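PDB 6VRB: AcrVIA1 from Listeria seeligeri, which probably blocks the RNA-guided type VI-A CRISPR nuclease Cas13a as an anti-CRISPR protein, here seen bound to another protein chain and to RNA. Local coordinates for residues Thr58-Asn66 against Cys120-Glu128; Ala88-Leu99 against Leu110-Leu121. One frame throughout, in Å; residues are numbered along the deposited sequence.

Contact 1. Residues Thr58-Asn66 against Cys120-Glu128; sequences TSSLVFWKN and CLADVTVVE
Val62 of strand 59-62 and Val124 of the short strand 124-126 form a single parallel bridge, the strand axes 6.1 Å apart and only 30° from parallel. Leu61 O serves both Asp123 N, at 2.9 Å, and, more weakly, Val124 N; the two bonds lie just where the chain leaves helix 115-121, which ends just before Ala122. Phe63 N then bonds to Val124 O at 2.9 Å, and Lys65 N to Val126 O at 2.7 Å, carrying the pairing beyond the regular strand.

The small methyl of Ala122 fits between Leu61 and Phe63, lying 4.0 Å from both Leu61 CG and Phe63 CB; it also lies close to Leu61 O, so that the two backbones can come near each other. Val62 and Val124 run side by side, as beta-branched neighbours readily do, and Ile163 of helix 163-175 touches both. Phe63 CG stands anti to its backbone N (chi1 171°), and the ring carries its CD2 edge to Thr125 CG2, 3.7 Å away and near the ring plane. The indole of Trp64 is a broad lid: Val126 CG1 sits over its six-membered ring, 3.8 Å from the centroid and 14° off the normal, a CH-pi contact. Lys65, extended, uses its aliphatic part beside Val127 while its amine leads away, a division of labour suited to the margin of a core.

Strand 59-62 also pairs antiparallel with strand 73-78 on Ser60 and Val62. The contact is thus a parallel beta bridge that joins this antiparallel sheet to the antiparallel pair of strands 124-126 and 140-142.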
loop_
_atom_site.group_PDB
_atom_site.type_symbol
_atom_site.label_atom_id
_atom_site.label_comp_id
_atom_site.label_asym_id
_atom_site.label_seq_id
_atom_site.Cartn_x
_atom_site.Cartn_y
_atom_site.Cartn_z
ATOM N N THR C 58 6.933 -14.603 45.540
ATOM C CA THR C 58 6.512 -15.999 45.236
ATOM C C THR C 58 5.211 -15.999 44.424
ATOM O O THR C 58 4.189 -16.475 44.957
ATOM C CB THR C 58 6.338 -16.813 46.525
ATOM O OG1 THR C 58 5.226 -16.275 47.243
ATOM C CG2 THR C 58 7.572 -16.803 47.399
ATOM N N SER C 59 5.263 -15.517 43.178
ATOM C CA SER C 59 4.068 -15.477 42.293
ATOM C C SER C 59 4.478 -15.812 40.854
ATOM O O SER C 59 5.583 -15.411 40.447
ATOM C CB SER C 59 3.407 -14.130 42.370
ATOM O OG SER C 59 4.262 -13.123 41.856
ATOM N N SER C 60 3.585 -16.466 40.105
ATOM C CA SER C 60 3.837 -16.845 38.689
ATOM C C SER C 60 2.827 -16.112 37.801
ATOM O O SER C 60 1.628 -16.145 38.130
ATOM C CB SER C 60 3.741 -18.333 38.512
ATOM O OG SER C 60 2.520 -18.822 39.047
ATOM N N LEU C 61 3.291 -15.494 36.709
ATOM C CA LEU C 61 2.396 -14.736 35.849
ATOM C C LEU C 61 2.090 -15.552 34.599
ATOM O O LEU C 61 2.983 -16.193 34.041
ATOM C CB LEU C 61 3.019 -13.388 35.468
ATOM C CG LEU C 61 2.205 -12.385 34.652
ATOM C CD1 LEU C 61 1.029 -11.900 35.437
ATOM C CD2 LEU C 61 3.054 -11.222 34.237
ATOM N N VAL C 62 0.826 -15.551 34.178
ATOM C CA VAL C 62 0.362 -16.290 33.007
ATOM C C VAL C 62 -0.241 -15.293 32.031
ATOM O O VAL C 62 -1.063 -14.463 32.427
ATOM C CB VAL C 62 -0.671 -17.369 33.392
ATOM C CG1 VAL C 62 -1.251 -18.035 32.162
ATOM C CG2 VAL C 62 -0.046 -18.405 34.299
ATOM N N PHE C 63 0.151 -15.378 30.757
ATOM C CA PHE C 63 -0.232 -14.354 29.789
ATOM C C PHE C 63 -1.558 -14.637 29.082
ATOM O O PHE C 63 -2.374 -13.718 28.986
ATOM C CB PHE C 63 0.922 -14.120 28.800
ATOM C CG PHE C 63 0.579 -13.241 27.620
ATOM C CD1 PHE C 63 -0.039 -12.015 27.784
ATOM C CD2 PHE C 63 1.035 -13.574 26.361
ATOM C CE1 PHE C 63 -0.341 -11.233 26.700
ATOM C CE2 PHE C 63 0.773 -12.765 25.283
ATOM C CZ PHE C 63 0.092 -11.592 25.454
ATOM N N TRP C 64 -1.785 -15.857 28.585
ATOM C CA TRP C 64 -3.017 -16.266 27.895
ATOM C C TRP C 64 -3.338 -15.350 26.724
ATOM O O TRP C 64 -4.277 -14.559 26.834
ATOM C CB TRP C 64 -4.263 -16.288 28.790
ATOM C CG TRP C 64 -5.333 -17.211 28.252
ATOM C CD1 TRP C 64 -6.075 -17.052 27.119
ATOM C CD2 TRP C 64 -5.879 -18.350 28.914
ATOM N NE1 TRP C 64 -6.966 -18.076 26.980
ATOM C CE2 TRP C 64 -6.881 -18.876 28.084
ATOM C CE3 TRP C 64 -5.601 -18.990 30.119
ATOM C CZ2 TRP C 64 -7.602 -20.012 28.417
ATOM C CZ3 TRP C 64 -6.317 -20.122 30.443
ATOM C CH2 TRP C 64 -7.308 -20.618 29.596
ATOM N N LYS C 65 -2.552 -15.421 25.651
ATOM C CA LYS C 65 -2.430 -14.381 24.633
ATOM C C LYS C 65 -3.716 -13.785 24.076
ATOM O O LYS C 65 -3.989 -12.615 24.332
ATOM C CB LYS C 65 -1.591 -14.908 23.478
ATOM C CG LYS C 65 -1.349 -13.880 22.411
ATOM C CD LYS C 65 -0.290 -14.348 21.462
ATOM C CE LYS C 65 -0.053 -13.333 20.379
ATOM N NZ LYS C 65 1.030 -13.761 19.467
ATOM N N ASN C 66 -4.551 -14.545 23.382
ATOM C CA ASN C 66 -5.648 -13.911 22.653
ATOM C C ASN C 66 -7.004 -14.414 23.125
ATOM O O ASN C 66 -7.836 -14.816 22.311
ATOM C CB ASN C 66 -5.455 -14.115 21.157
ATOM C CG ASN C 66 -6.047 -13.004 20.350
ATOM O OD1 ASN C 66 -6.696 -12.112 20.889
ATOM N ND2 ASN C 66 -5.778 -13.006 19.056
ATOM N N CYS C 120 8.030 -11.368 28.038
ATOM C CA CYS C 120 9.167 -11.193 28.923
ATOM C C CYS C 120 8.742 -11.013 30.371
ATOM O O CYS C 120 9.548 -11.248 31.275
ATOM C CB CYS C 120 10.005 -9.996 28.477
ATOM S SG CYS C 120 10.811 -10.196 26.870
ATOM N N LEU C 121 7.498 -10.603 30.606
ATOM C CA LEU C 121 6.991 -10.457 31.962
ATOM C C LEU C 121 6.511 -11.781 32.530
ATOM O O LEU C 121 6.732 -12.070 33.709
ATOM C CB LEU C 121 5.847 -9.447 32.001
ATOM C CG LEU C 121 6.136 -7.965 31.792
ATOM C CD1 LEU C 121 4.840 -7.195 31.731
ATOM C CD2 LEU C 121 6.984 -7.451 32.926
ATOM N N ALA C 122 5.843 -12.589 31.718
ATOM C CA ALA C 122 5.160 -13.770 32.219
ATOM C C ALA C 122 6.093 -14.974 32.201
ATOM O O ALA C 122 7.187 -14.941 31.638
ATOM C CB ALA C 122 3.900 -14.034 31.405
ATOM N N ASP C 123 5.655 -16.056 32.822
ATOM C CA ASP C 123 6.337 -17.340 32.775
ATOM C C ASP C 123 5.704 -18.296 31.782
ATOM O O ASP C 123 6.416 -19.035 31.100
ATOM C CB ASP C 123 6.325 -17.991 34.161
ATOM C CG ASP C 123 7.100 -17.197 35.181
ATOM O OD1 ASP C 123 8.073 -16.519 34.796
ATOM O OD2 ASP C 123 6.730 -17.244 36.369
ATOM N N VAL C 124 4.378 -18.290 31.682
ATOM C CA VAL C 124 3.614 -19.210 30.852
ATOM C C VAL C 124 2.736 -18.367 29.939
ATOM O O VAL C 124 2.153 -17.378 30.387
ATOM C CB VAL C 124 2.752 -20.158 31.715
ATOM C CG1 VAL C 124 1.959 -21.131 30.868
ATOM C CG2 VAL C 124 3.601 -20.911 32.714
ATOM N N THR C 125 2.661 -18.727 28.658
ATOM C CA THR C 125 1.641 -18.161 27.787
ATOM C C THR C 125 0.720 -19.270 27.300
ATOM O O THR C 125 1.124 -20.428 27.176
ATOM C CB THR C 125 2.227 -17.416 26.581
ATOM O OG1 THR C 125 2.802 -18.344 25.666
ATOM C CG2 THR C 125 3.300 -16.455 27.018
ATOM N N VAL C 126 -0.532 -18.908 27.048
ATOM C CA VAL C 126 -1.566 -19.831 26.596
ATOM C C VAL C 126 -2.086 -19.297 25.272
ATOM O O VAL C 126 -2.408 -18.112 25.167
ATOM C CB VAL C 126 -2.702 -19.958 27.626
ATOM C CG1 VAL C 126 -3.795 -20.857 27.119
ATOM C CG2 VAL C 126 -2.170 -20.467 28.946
ATOM N N VAL C 127 -2.232 -20.196 24.294
ATOM C CA VAL C 127 -2.748 -19.822 22.943
ATOM C C VAL C 127 -3.693 -20.920 22.443
ATOM O O VAL C 127 -3.189 -21.957 21.977
ATOM C CB VAL C 127 -1.594 -19.591 21.950
ATOM C CG1 VAL C 127 -1.979 -20.011 20.541
ATOM C CG2 VAL C 127 -1.117 -18.149 21.967
ATOM N N GLU C 128 -5.008 -20.695 22.532
ATOM C CA GLU C 128 -6.007 -21.685 22.048
ATOM C C GLU C 128 -5.900 -21.780 20.521
ATOM O O GLU C 128 -5.639 -20.741 19.887
ATOM C CB GLU C 128 -7.418 -21.270 22.465
ATOM C CG GLU C 128 -8.124 -22.304 23.319
ATOM C CD GLU C 128 -9.441 -21.839 23.915
ATOM O OE1 GLU C 128 -9.582 -20.625 24.161
ATOM O OE2 GLU C 128 -10.322 -22.692 24.134
#

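Contact 2. Residues Ala88-Leu99 against Leu110-Leu121; sequences ASVFESVLQIYL and LFVEVCNLYECL. With nucleotides of chain A.
Leu110 opens the contact by sliding past Leu99 from the opposite direction, its CD2 3.8 Å from Leu99 CG, while its other methyl comes up to the backbone at Ile97. Branched, flexible leucines suit this junction between a helix start and an extended chain. Glu113 follows with its aliphatic CG toward Leu99; its carboxylate turns elsewhere and accepts a hydrogen bond from Lys108 N, which gives the buried acid a polar partner.

Val114 and Glu92 come from opposite directions, and both methyls of Val114 lie near Glu92 OE2. Glu92 reaches there because its chain is extended beyond CG; the planes of its carboxylate and the Tyr118 ring are nearly parallel, though the side chains cross.

Leu117 keeps a looser touch on Ile97, methyl to methyl, and also packs on Leu8 and Leu27. Tyr118 is the long arm of the helix. With CG beside its backbone N (chi1 -73°), it spans toward helix 88-94, where CE2 comes 3.8 Å from Ala88 CB and CE1 3.6 Å from Phe91 CE2. The two rings slide past each other obliquely, planes at 63°, and the hydroxyl lies at the Phe91 ring edge, among Ala88, Phe91 and Glu92. Leu121 CD1 completes the row, 4.0 Å from Phe91 CE2; Phe91 itself also meets Trp54 edge-to-face.

The axes of helices 88-94 and 115-121 are 12.8 Å apart and nearly perpendicular (93°), and long side chains, Tyr118 above all, fill the distance. Ser93 OG lies 3.1 Å from both OP2 and O2 of U51 of chain A, and a polar side chain of the other protein also bonds this hydroxyl. This is a near-perpendicular helix pair bridged by side chains, with helix 88-94 also contacting RNA.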
loop_
_atom_site.group_PDB
_atom_site.type_symbol
_atom_site.label_atom_id
_atom_site.label_comp_id
_atom_site.label_asym_id
_atom_site.label_seq_id
_atom_site.Cartn_x
_atom_site.Cartn_y
_atom_site.Cartn_z
ATOM N N ALA C 88 -5.483 -7.098 30.074
ATOM C CA ALA C 88 -4.198 -6.447 29.867
ATOM C C ALA C 88 -4.327 -4.980 29.491
ATOM O O ALA C 88 -3.336 -4.254 29.559
ATOM C CB ALA C 88 -3.402 -7.186 28.798
ATOM N N SER C 89 -5.505 -4.528 29.083
ATOM C CA SER C 89 -5.740 -3.106 28.901
ATOM C C SER C 89 -5.833 -2.361 30.222
ATOM O O SER C 89 -5.471 -1.183 30.279
ATOM C CB SER C 89 -7.021 -2.886 28.098
ATOM O OG SER C 89 -8.148 -3.360 28.807
ATOM N N VAL C 90 -6.302 -3.023 31.278
ATOM C CA VAL C 90 -6.275 -2.443 32.616
ATOM C C VAL C 90 -4.838 -2.307 33.105
ATOM O O VAL C 90 -4.474 -1.304 33.724
ATOM C CB VAL C 90 -7.133 -3.303 33.561
ATOM C CG1 VAL C 90 -7.048 -2.821 34.991
ATOM C CG2 VAL C 90 -8.567 -3.301 33.094
ATOM N N PHE C 91 -3.997 -3.298 32.808
ATOM C CA PHE C 91 -2.588 -3.264 33.190
ATOM C C PHE C 91 -1.844 -2.126 32.500
ATOM O O PHE C 91 -1.013 -1.457 33.120
ATOM C CB PHE C 91 -1.956 -4.611 32.847
ATOM C CG PHE C 91 -0.514 -4.726 33.212
ATOM C CD1 PHE C 91 -0.133 -4.972 34.511
ATOM C CD2 PHE C 91 0.464 -4.607 32.246
ATOM C CE1 PHE C 91 1.193 -5.091 34.837
ATOM C CE2 PHE C 91 1.787 -4.716 32.573
ATOM C CZ PHE C 91 2.152 -4.962 33.866
ATOM N N GLU C 92 -2.136 -1.891 31.221
ATOM C CA GLU C 92 -1.496 -0.817 30.473
ATOM C C GLU C 92 -1.984 0.551 30.893
ATOM O O GLU C 92 -1.212 1.507 30.844
ATOM C CB GLU C 92 -1.763 -0.977 28.985
ATOM C CG GLU C 92 -1.101 -2.150 28.350
ATOM C CD GLU C 92 -1.659 -2.438 26.979
ATOM O OE1 GLU C 92 -2.622 -1.758 26.573
ATOM O OE2 GLU C 92 -1.166 -3.368 26.315
ATOM N N SER C 93 -3.243 0.670 31.287
ATOM C CA SER C 93 -3.789 1.956 31.679
ATOM C C SER C 93 -3.377 2.369 33.078
ATOM O O SER C 93 -3.193 3.563 33.330
ATOM C CB SER C 93 -5.309 1.923 31.583
ATOM O OG SER C 93 -5.858 3.159 31.973
ATOM N N VAL C 94 -3.209 1.411 33.989
ATOM C CA VAL C 94 -2.750 1.733 35.334
ATOM C C VAL C 94 -1.284 2.149 35.312
ATOM O O VAL C 94 -0.885 3.110 35.978
ATOM C CB VAL C 94 -3.011 0.545 36.278
ATOM C CG1 VAL C 94 -2.337 0.733 37.606
ATOM C CG2 VAL C 94 -4.492 0.397 36.508
ATOM N N LEU C 95 -0.471 1.478 34.504
ATOM C CA LEU C 95 0.950 1.780 34.440
ATOM C C LEU C 95 1.329 2.703 33.289
ATOM O O LEU C 95 2.522 2.953 33.105
ATOM C CB LEU C 95 1.757 0.491 34.346
ATOM C CG LEU C 95 1.693 -0.374 35.597
ATOM C CD1 LEU C 95 2.406 -1.672 35.358
ATOM C CD2 LEU C 95 2.306 0.362 36.761
ATOM N N GLN C 96 0.353 3.179 32.511
ATOM C CA GLN C 96 0.516 4.215 31.480
ATOM C C GLN C 96 1.551 3.833 30.421
ATOM O O GLN C 96 2.470 4.587 30.111
ATOM C CB GLN C 96 0.836 5.567 32.116
ATOM C CG GLN C 96 -0.329 6.090 32.903
ATOM C CD GLN C 96 -1.517 6.379 32.015
ATOM O OE1 GLN C 96 -1.378 6.979 30.952
ATOM N NE2 GLN C 96 -2.688 5.912 32.422
ATOM N N ILE C 97 1.365 2.646 29.859
ATOM C CA ILE C 97 2.288 2.074 28.887
ATOM C C ILE C 97 1.813 2.429 27.488
ATOM O O ILE C 97 0.655 2.193 27.137
ATOM C CB ILE C 97 2.381 0.553 29.067
ATOM C CG1 ILE C 97 2.904 0.227 30.463
ATOM C CG2 ILE C 97 3.251 -0.063 27.997
ATOM C CD1 ILE C 97 2.730 -1.202 30.858
ATOM N N TYR C 98 2.705 3.006 26.687
ATOM C CA TYR C 98 2.391 3.416 25.327
ATOM C C TYR C 98 3.499 2.910 24.417
ATOM O O TYR C 98 4.407 2.198 24.849
ATOM C CB TYR C 98 2.260 4.939 25.233
ATOM C CG TYR C 98 1.157 5.536 26.064
ATOM C CD1 TYR C 98 -0.131 5.666 25.571
ATOM C CD2 TYR C 98 1.407 5.959 27.355
ATOM C CE1 TYR C 98 -1.134 6.218 26.347
ATOM C CE2 TYR C 98 0.414 6.500 28.134
ATOM C CZ TYR C 98 -0.848 6.631 27.626
ATOM O OH TYR C 98 -1.824 7.169 28.420
ATOM N N LEU C 99 3.440 3.294 23.150
ATOM C CA LEU C 99 4.559 3.156 22.234
ATOM C C LEU C 99 5.235 4.511 22.092
ATOM O O LEU C 99 4.572 5.550 22.143
ATOM C CB LEU C 99 4.102 2.633 20.870
ATOM C CG LEU C 99 3.694 1.161 20.796
ATOM C CD1 LEU C 99 3.119 0.827 19.458
ATOM C CD2 LEU C 99 4.898 0.302 21.060
ATOM N N LEU C 110 -0.606 -1.290 19.528
ATOM C CA LEU C 110 -0.339 -1.866 20.845
ATOM C C LEU C 110 -1.007 -3.205 21.079
ATOM O O LEU C 110 -0.585 -3.917 21.982
ATOM C CB LEU C 110 -0.771 -0.955 21.988
ATOM C CG LEU C 110 0.179 0.080 22.558
ATOM C CD1 LEU C 110 -0.552 0.867 23.613
ATOM C CD2 LEU C 110 1.366 -0.625 23.175
ATOM N N PHE C 111 -2.044 -3.569 20.331
ATOM C CA PHE C 111 -2.602 -4.898 20.545
ATOM C C PHE C 111 -1.687 -5.976 19.968
ATOM O O PHE C 111 -1.781 -7.145 20.352
ATOM C CB PHE C 111 -4.006 -4.974 19.950
ATOM C CG PHE C 111 -4.719 -6.243 20.269
ATOM C CD1 PHE C 111 -5.237 -6.458 21.525
ATOM C CD2 PHE C 111 -4.843 -7.235 19.320
ATOM C CE1 PHE C 111 -5.888 -7.626 21.813
ATOM C CE2 PHE C 111 -5.485 -8.405 19.609
ATOM C CZ PHE C 111 -5.994 -8.608 20.855
ATOM N N VAL C 112 -0.774 -5.594 19.085
ATOM C CA VAL C 112 0.159 -6.527 18.475
ATOM C C VAL C 112 1.553 -6.383 19.070
ATOM O O VAL C 112 2.263 -7.367 19.282
ATOM C CB VAL C 112 0.159 -6.303 16.949
ATOM C CG1 VAL C 112 1.060 -7.298 16.252
ATOM C CG2 VAL C 112 -1.258 -6.378 16.414
ATOM N N GLU C 113 1.965 -5.151 19.368
ATOM C CA GLU C 113 3.335 -4.912 19.802
ATOM C C GLU C 113 3.570 -5.240 21.266
ATOM O O GLU C 113 4.717 -5.475 21.653
ATOM C CB GLU C 113 3.723 -3.458 19.548
ATOM C CG GLU C 113 3.865 -3.094 18.094
ATOM C CD GLU C 113 5.014 -3.810 17.416
ATOM O OE1 GLU C 113 6.012 -4.141 18.087
ATOM O OE2 GLU C 113 4.933 -4.030 16.191
ATOM N N VAL C 114 2.524 -5.257 22.094
ATOM C CA VAL C 114 2.729 -5.450 23.526
ATOM C C VAL C 114 2.946 -6.912 23.873
ATOM O O VAL C 114 3.337 -7.222 25.004
ATOM C CB VAL C 114 1.536 -4.874 24.313
ATOM C CG1 VAL C 114 0.379 -5.853 24.331
ATOM C CG2 VAL C 114 1.940 -4.407 25.706
ATOM N N CYS C 115 2.745 -7.817 22.916
ATOM C CA CYS C 115 2.951 -9.237 23.163
ATOM C C CYS C 115 4.417 -9.566 23.392
ATOM O O CYS C 115 4.736 -10.588 24.005
ATOM C CB CYS C 115 2.400 -10.042 21.994
ATOM S SG CYS C 115 0.624 -9.922 21.827
ATOM N N ASN C 116 5.318 -8.714 22.909
ATOM C CA ASN C 116 6.735 -8.887 23.178
ATOM C C ASN C 116 7.074 -8.544 24.617
ATOM O O ASN C 116 7.907 -9.216 25.234
ATOM C CB ASN C 116 7.533 -8.016 22.223
ATOM C CG ASN C 116 7.391 -8.453 20.792
ATOM O OD1 ASN C 116 7.357 -9.645 20.500
ATOM N ND2 ASN C 116 7.317 -7.490 19.883
ATOM N N LEU C 117 6.447 -7.498 25.160
ATOM C CA LEU C 117 6.619 -7.150 26.564
ATOM C C LEU C 117 6.049 -8.225 27.476
ATOM O O LEU C 117 6.668 -8.600 28.476
ATOM C CB LEU C 117 5.961 -5.804 26.845
ATOM C CG LEU C 117 5.982 -5.356 28.305
ATOM C CD1 LEU C 117 7.397 -5.196 28.791
ATOM C CD2 LEU C 117 5.205 -4.071 28.492
ATOM N N TYR C 118 4.880 -8.750 27.133
ATOM C CA TYR C 118 4.192 -9.687 28.005
ATOM C C TYR C 118 4.798 -11.080 27.992
ATOM O O TYR C 118 4.589 -11.827 28.949
ATOM C CB TYR C 118 2.728 -9.737 27.619
ATOM C CG TYR C 118 1.969 -8.510 28.033
ATOM C CD1 TYR C 118 2.395 -7.737 29.101
ATOM C CD2 TYR C 118 0.863 -8.086 27.322
ATOM C CE1 TYR C 118 1.717 -6.619 29.472
ATOM C CE2 TYR C 118 0.182 -6.964 27.691
ATOM C CZ TYR C 118 0.613 -6.236 28.755
ATOM O OH TYR C 118 -0.075 -5.118 29.112
ATOM N N GLU C 119 5.543 -11.443 26.955
ATOM C CA GLU C 119 6.283 -12.694 26.962
ATOM C C GLU C 119 7.649 -12.565 27.610
ATOM O O GLU C 119 8.370 -13.560 27.702
ATOM C CB GLU C 119 6.429 -13.230 25.540
ATOM C CG GLU C 119 5.138 -13.768 24.974
ATOM C CD GLU C 119 5.264 -14.192 23.534
ATOM O OE1 GLU C 119 6.340 -13.969 22.946
ATOM O OE2 GLU C 119 4.282 -14.732 22.986
ATOM N N CYS C 120 8.030 -11.368 28.038
ATOM C CA CYS C 120 9.167 -11.193 28.923
ATOM C C CYS C 120 8.742 -11.013 30.371
ATOM O O CYS C 120 9.548 -11.248 31.275
ATOM C CB CYS C 120 10.005 -9.996 28.477
ATOM S SG CYS C 120 10.811 -10.196 26.870
ATOM N N LEU C 121 7.498 -10.603 30.606
ATOM C CA LEU C 121 6.991 -10.457 31.962
ATOM C C LEU C 121 6.511 -11.781 32.530
ATOM O O LEU C 121 6.732 -12.070 33.709
ATOM C CB LEU C 121 5.847 -9.447 32.001
ATOM C CG LEU C 121 6.136 -7.965 31.792
ATOM C CD1 LEU C 121 4.840 -7.195 31.731
ATOM C CD2 LEU C 121 6.984 -7.451 32.926
ATOM P P U A 51 -9.399 2.905 31.326
ATOM O OP1 U A 51 -8.901 4.152 31.946
ATOM O OP2 U A 51 -8.451 1.993 30.647
ATOM O "O5'" U A 51 -10.194 2.091 32.440
ATOM C "C5'" U A 51 -9.765 0.777 32.846
ATOM C "C4'" U A 51 -10.163 0.513 34.279
ATOM O "O4'" U A 51 -9.005 0.705 35.143
ATOM C "C3'" U A 51 -11.251 1.420 34.840
ATOM O "O3'" U A 51 -12.005 0.723 35.823
ATOM C "C2'" U A 51 -10.442 2.495 35.549
ATOM O "O2'" U A 51 -11.167 3.155 36.565
ATOM C "C1'" U A 51 -9.314 1.655 36.141
ATOM N N1 U A 51 -8.098 2.417 36.451
ATOM C C2 U A 51 -7.483 3.097 35.420
ATOM O O2 U A 51 -7.903 3.085 34.278
ATOM N N3 U A 51 -6.356 3.789 35.779
ATOM C C4 U A 51 -5.791 3.875 37.033
ATOM O O4 U A 51 -4.769 4.542 37.195
ATOM C C5 U A 51 -6.486 3.143 38.046
ATOM C C6 U A 51 -7.589 2.457 37.729
#

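In the fold
Contact 2 lies within the loop closed by contact 1, and helix 115-121 serves both: it packs toward helix 88-94, then ends in the chain that bridges strand 59-62. The centres are about 13 Å apart, yet the cores are continuous, since Phe63 CE1 meets Tyr118 CD2 at 3.4 Å and Lys65 CE lies 3.8 Å from Cys115 SG. Tyr118 therefore has Phe91 and Phe63 as aromatic neighbours, one from each contact. Contact 2 touches RNA, among others through Ser93 and Val94 at U51 of chain A and Ser89 at a phosphate; contact 1, buried near the centre of the chain, stays about 9 Å from the nucleic acid at its nearest atom.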